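Local coordinates for oxidoreductase (Azotobacter vinelandii, PDB 7D5M), which binds NAD+ and is probably an NAD-dependent dehydrogenase of the GFO/IDH/MocA family, related to inositol dehydrogenases, at residues T92-G95 and T96-A99; P199-V202 and L203-G207. All coordinates share one frame; numbering follows the deposited sequence.

Overall arrangement
From the N terminus, the chain first reaches contact 1 at the end of strand 87-91 of the parallel Rossmann sheet, where residues 92-95 turn directly into helix 97-106 beside NAD. It closes before contact 2 opens, so the two follow in series and neither encloses the other. Contact 2 lies in the C-terminal alpha/beta domain, where the loop after helix 194-197 enters helix 202-217. The centres of contact 1 and contact 2 are about 15 Å apart, and the two do not touch. Contact 1 ties strand, loop and helix to the ribose of the cofactor; contact 2 brings the side chain of Asp205 to about 4 Å from the same NAD, nearest atoms, beside Arg191 and Lys115.

Contact 1: residues T92-G95 and T96-A99; sequences TPNG and THFA. With NAD (nicotinamide-adenine-dinucleotide), chain B.
The turn from strand 87-91 into helix 97-106 of the NAD-binding Rossmann fold is pinned here by His97, whose NE2 donates to the backbone O of Thr92 at 2.8 Å. The acceptor lies nearly in the imidazole plane, whereas the donor sits 45° out of the carbonyl plane. With CG beside its own backbone N (chi1 -70°), the ring turns back toward the loop, and CA of Asn94 packs over the centre of one face in a CH-pi contact, 3.7 Å from the centroid. Beyond the turn, ND1 bonds to the backbone O of Pro116, so both ring nitrogens are engaged and the ring's rotation is fixed. A leucine in its place would probably leave Thr92 O and Pro116 O without these donors and let the loop beside the cofactor shift.

Thr96 adds a second set of bonds to the turn. Its N donates almost straight to Pro93 O, 3.2 Å away, and its OG1 grips the same oxygen at 2.9 Å, in the carbonyl plane. OG1 reaches back because it stands between the backbone N and carbonyl carbon of Thr96 (chi1 56°); there it also comes within 2.7 Å of Thr92 OG1, the two threonine side chains crossing at about a right angle. Asn94 O receives His97 N and a water that in turn accepts from Phe98 N, carrying the turn into the helix's first amides.

The cofactor lies along this loop. Pro93 CD rests 3.4 Å from C8A of the adenine, and Trp190 touches both Pro93 and Asn94. At the nicotinamide ribose, Asn94 OD1 approaches both hydroxyls, lying 3.2 Å from O2D of NAD.

Contact 2: residues P199-V202 and L203-G207; sequences PSYV and LGDVG
Asp205, in the first turn of helix 202-217, reaches back toward Tyr201, the N-cap residue. Its CB lies 3.3 Å from the backbone O of Tyr201 and also meets ring atoms CD1 and CE1. CG is carried on past CE1 because it stands anti to the Asp205 backbone N (chi1 -165°). At the tip the two oxygens part company: OD2 lies oblique to the ring, 3.8 Å from Tyr201 CE1, and accepts a hydrogen bond from a water 2.8 Å away, while OD1 forms a salt bridge with Arg191 NE. The same water is hydrogen-bonded to Tyr201 OH, which also bonds to ND1 of His177. Carboxylate and phenol planes stand 41° apart, and the water spans their polar ends. Val202 CG1 covers one face of the phenol, offset toward its rim.

The backbone beneath starts the helix. Asp205 N donates to Tyr201 O in the carbonyl plane, at 2.9 Å. One residue earlier, Ser200 OG accepts from Gly204 N at 3.1 Å, with an N-H...O angle of 143°. Val202 O is gripped twice: Val206 N and Gly207 N both donate to it, the latter nearly along the C=O axis, giving a wider pi-type turn across 203-207. On the side chains, Val206 CG2 packs against Val202 CB at 3.9 Å. Glu241 serves the start of the helix from outside, its OE2 accepting from Leu203 N.

Arg191 belongs to the NAD-binding site, and Lys115 NZ donates to the backbone O of Asp205. Held between a cation and a water-linked phenol, the Asp205 carboxylate is thus fixed in orientation beside the cofactor, and the salt bridge is likely to help position Arg191 for its contact with NAD.

Contact 1: residues T92-G95 and T96-A99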
loop_
_atom_site.group_PDB
_atom_site.type_symbol
_atom_site.label_atom_id
_atom_site.label_comp_id
_atom_site.label_asym_id
_atom_site.label_seq_id
_atom_site.Cartn_x
_atom_site.Cartn_y
_atom_site.Cartn_z
ATOM N N THR A 92 6.205 -29.235 -22.213
ATOM C CA THR A 92 5.473 -30.461 -21.825
ATOM C C THR A 92 5.488 -30.551 -20.307
ATOM O O THR A 92 6.143 -29.767 -19.633
ATOM C CB THR A 92 6.096 -31.695 -22.480
ATOM O OG1 THR A 92 7.481 -31.694 -22.125
ATOM C CG2 THR A 92 5.929 -31.712 -23.983
ATOM N N PRO A 93 4.738 -31.489 -19.705
ATOM C CA PRO A 93 4.907 -31.766 -18.278
ATOM C C PRO A 93 6.337 -32.224 -17.947
ATOM O O PRO A 93 7.038 -32.719 -18.812
ATOM C CB PRO A 93 3.858 -32.846 -18.000
ATOM C CG PRO A 93 2.830 -32.661 -19.103
ATOM C CD PRO A 93 3.645 -32.256 -20.317
ATOM N N ASN A 94 6.715 -32.063 -16.680
ATOM C CA ASN A 94 8.109 -32.143 -16.170
ATOM C C ASN A 94 8.760 -33.472 -16.559
ATOM O O ASN A 94 9.953 -33.444 -16.901
ATOM C CB ASN A 94 8.156 -32.002 -14.651
ATOM C CG ASN A 94 7.669 -30.654 -14.181
ATOM O OD1 ASN A 94 7.497 -29.739 -14.981
ATOM N ND2 ASN A 94 7.432 -30.535 -12.881
ATOM N N GLY A 95 7.993 -34.570 -16.517
ATOM C CA GLY A 95 8.496 -35.948 -16.709
ATOM C C GLY A 95 9.149 -36.177 -18.060
ATOM O O GLY A 95 9.937 -37.137 -18.178
ATOM N N THR A 96 8.843 -35.355 -19.065
ATOM C CA THR A 96 9.326 -35.557 -20.456
ATOM C C THR A 96 10.438 -34.557 -20.816
ATOM O O THR A 96 10.975 -34.676 -21.928
ATOM C CB THR A 96 8.164 -35.496 -21.456
ATOM O OG1 THR A 96 7.506 -34.240 -21.286
ATOM C CG2 THR A 96 7.184 -36.640 -21.284
ATOM N N HIS A 97 10.789 -33.612 -19.938
ATOM C CA HIS A 97 11.780 -32.544 -20.252
ATOM C C HIS A 97 13.130 -33.169 -20.616
ATOM O O HIS A 97 13.746 -32.733 -21.592
ATOM C CB HIS A 97 11.962 -31.578 -19.084
ATOM C CG HIS A 97 10.785 -30.701 -18.840
ATOM N ND1 HIS A 97 10.811 -29.712 -17.890
ATOM C CD2 HIS A 97 9.561 -30.662 -19.411
ATOM C CE1 HIS A 97 9.646 -29.100 -17.869
ATOM N NE2 HIS A 97 8.862 -29.655 -18.799
ATOM N N PHE A 98 13.580 -34.153 -19.837
ATOM C CA PHE A 98 14.920 -34.759 -20.021
ATOM C C PHE A 98 15.010 -35.392 -21.414
ATOM O O PHE A 98 15.933 -35.047 -22.176
ATOM C CB PHE A 98 15.225 -35.780 -18.926
ATOM C CG PHE A 98 16.519 -36.508 -19.162
ATOM C CD1 PHE A 98 17.732 -35.947 -18.796
ATOM C CD2 PHE A 98 16.524 -37.746 -19.795
ATOM C CE1 PHE A 98 18.922 -36.616 -19.035
ATOM C CE2 PHE A 98 17.715 -38.409 -20.042
ATOM C CZ PHE A 98 18.912 -37.846 -19.658
ATOM N N ALA A 99 14.078 -36.292 -21.744
ATOM C CA ALA A 99 14.095 -37.083 -23.000
ATOM C C ALA A 99 13.986 -36.135 -24.202
ATOM O O ALA A 99 14.731 -36.312 -25.180
ATOM C CB ALA A 99 12.986 -38.114 -22.996
HETATM P PA NAD B . -0.254 -28.132 -18.877
HETATM O O1A NAD B . -0.655 -29.491 -18.395
HETATM O O2A NAD B . -1.160 -26.957 -18.681
HETATM O O5B NAD B . 0.135 -28.238 -20.432
HETATM C C5B NAD B . 0.803 -29.409 -20.995
HETATM C C4B NAD B . 0.735 -29.298 -22.499
HETATM O O4B NAD B . 1.683 -30.210 -23.113
HETATM C C3B NAD B . -0.622 -29.655 -23.119
HETATM O O3B NAD B . -0.842 -28.860 -24.275
HETATM C C2B NAD B . -0.432 -31.136 -23.461
HETATM O O2B NAD B . -1.309 -31.630 -24.448
HETATM C C1B NAD B . 0.996 -31.086 -23.984
HETATM N N9A NAD B . 1.703 -32.357 -23.972
HETATM C C8A NAD B . 1.763 -33.245 -22.930
HETATM N N7A NAD B . 2.535 -34.275 -23.173
HETATM C C5A NAD B . 3.033 -34.042 -24.445
HETATM C C6A NAD B . 3.925 -34.773 -25.256
HETATM N N6A NAD B . 4.510 -35.911 -24.875
HETATM N N1A NAD B . 4.225 -34.254 -26.472
HETATM C C2A NAD B . 3.636 -33.106 -26.840
HETATM N N3A NAD B . 2.796 -32.326 -26.157
HETATM C C4A NAD B . 2.529 -32.858 -24.950
HETATM O O3 NAD B . 1.165 -27.727 -18.213
HETATM P PN NAD B . 1.784 -26.254 -17.932
HETATM O O1N NAD B . 1.249 -25.722 -16.631
HETATM O O2N NAD B . 1.623 -25.422 -19.169
HETATM O O5D NAD B . 3.332 -26.591 -17.695
HETATM C C5D NAD B . 4.138 -27.195 -18.710
HETATM C C4D NAD B . 5.566 -27.008 -18.279
HETATM O O4D NAD B . 5.812 -25.591 -18.087
HETATM C C3D NAD B . 5.913 -27.671 -16.941
HETATM O O3D NAD B . 7.248 -28.144 -16.979
HETATM C C2D NAD B . 5.744 -26.529 -15.932
HETATM O O2D NAD B . 6.527 -26.696 -14.760
HETATM C C1D NAD B . 6.258 -25.349 -16.760
HETATM N N1N NAD B . 5.744 -24.014 -16.328
HETATM C C2N NAD B . 6.642 -22.992 -16.104
HETATM C C3N NAD B . 6.204 -21.746 -15.651
HETATM C C7N NAD B . 7.228 -20.634 -15.582
HETATM O O7N NAD B . 8.312 -20.784 -16.158
HETATM N N7N NAD B . 6.895 -19.527 -14.926
HETATM C C4N NAD B . 4.858 -21.587 -15.306
HETATM C C5N NAD B . 3.966 -22.637 -15.523
HETATM C C6N NAD B . 4.409 -23.771 -16.169
HETATM O O HOH W 1 12.266 -34.828 -17.343
HETATM O O HOH W 2 12.270 -37.564 -19.718
#

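Contact 2: residues P199-V202 and L203-G207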
loop_
_atom_site.group_PDB
_atom_site.type_symbol
_atom_site.label_atom_id
_atom_site.label_comp_id
_atom_site.label_asym_id
_atom_site.label_seq_id
_atom_site.Cartn_x
_atom_site.Cartn_y
_atom_site.Cartn_z
ATOM N N PRO A 199 10.239 -35.615 -7.692
ATOM C CA PRO A 199 10.393 -35.785 -6.245
ATOM C C PRO A 199 9.753 -34.703 -5.363
ATOM O O PRO A 199 9.700 -34.865 -4.146
ATOM C CB PRO A 199 11.917 -35.736 -6.040
ATOM C CG PRO A 199 12.456 -34.934 -7.205
ATOM C CD PRO A 199 11.462 -35.111 -8.332
ATOM N N SER A 200 9.300 -33.608 -5.963
ATOM C CA SER A 200 8.731 -32.485 -5.183
ATOM C C SER A 200 7.569 -31.853 -5.937
ATOM O O SER A 200 7.467 -32.026 -7.174
ATOM C CB SER A 200 9.805 -31.492 -4.832
ATOM O OG SER A 200 9.734 -30.341 -5.647
ATOM N N TYR A 201 6.711 -31.141 -5.214
ATOM C CA TYR A 201 5.709 -30.255 -5.843
ATOM C C TYR A 201 6.197 -28.806 -5.681
ATOM O O TYR A 201 6.908 -28.342 -6.587
ATOM C CB TYR A 201 4.285 -30.549 -5.357
ATOM C CG TYR A 201 3.320 -29.473 -5.782
ATOM C CD1 TYR A 201 3.514 -28.786 -6.972
ATOM C CD2 TYR A 201 2.242 -29.106 -4.992
ATOM C CE1 TYR A 201 2.666 -27.766 -7.363
ATOM C CE2 TYR A 201 1.372 -28.101 -5.381
ATOM C CZ TYR A 201 1.587 -27.426 -6.568
ATOM O OH TYR A 201 0.756 -26.405 -6.941
ATOM N N VAL A 202 5.874 -28.107 -4.589
ATOM C CA VAL A 202 6.080 -26.624 -4.546
ATOM C C VAL A 202 7.568 -26.234 -4.544
ATOM O O VAL A 202 7.864 -25.129 -5.033
ATOM C CB VAL A 202 5.308 -25.925 -3.410
ATOM C CG1 VAL A 202 3.808 -26.018 -3.656
ATOM C CG2 VAL A 202 5.696 -26.410 -2.024
ATOM N N LEU A 203 8.488 -27.049 -4.019
ATOM C CA LEU A 203 9.934 -26.684 -4.033
ATOM C C LEU A 203 10.351 -26.423 -5.483
ATOM O O LEU A 203 10.920 -25.349 -5.778
ATOM C CB LEU A 203 10.756 -27.818 -3.420
ATOM C CG LEU A 203 10.647 -27.948 -1.902
ATOM C CD1 LEU A 203 11.138 -29.319 -1.451
ATOM C CD2 LEU A 203 11.403 -26.837 -1.200
ATOM N N GLY A 204 10.043 -27.380 -6.353
ATOM C CA GLY A 204 10.385 -27.339 -7.784
ATOM C C GLY A 204 9.493 -26.378 -8.538
ATOM O O GLY A 204 9.992 -25.682 -9.446
ATOM N N ASP A 205 8.209 -26.327 -8.189
ATOM C CA ASP A 205 7.204 -25.599 -9.002
ATOM C C ASP A 205 7.362 -24.091 -8.780
ATOM O O ASP A 205 7.273 -23.315 -9.759
ATOM C CB ASP A 205 5.785 -26.054 -8.681
ATOM C CG ASP A 205 4.784 -25.599 -9.720
ATOM O OD1 ASP A 205 4.927 -26.014 -10.878
ATOM O OD2 ASP A 205 3.890 -24.805 -9.373
ATOM N N VAL A 206 7.559 -23.669 -7.532
ATOM C CA VAL A 206 7.548 -22.212 -7.224
ATOM C C VAL A 206 8.805 -21.798 -6.454
ATOM O O VAL A 206 9.315 -20.723 -6.749
ATOM C CB VAL A 206 6.234 -21.796 -6.537
ATOM C CG1 VAL A 206 5.050 -21.935 -7.493
ATOM C CG2 VAL A 206 5.985 -22.550 -5.240
ATOM N N GLY A 207 9.324 -22.616 -5.536
ATOM C CA GLY A 207 10.499 -22.242 -4.727
ATOM C C GLY A 207 11.699 -21.856 -5.581
ATOM O O GLY A 207 12.451 -20.934 -5.191
HETATM O O HOH W 3 2.415 -24.192 -7.128
#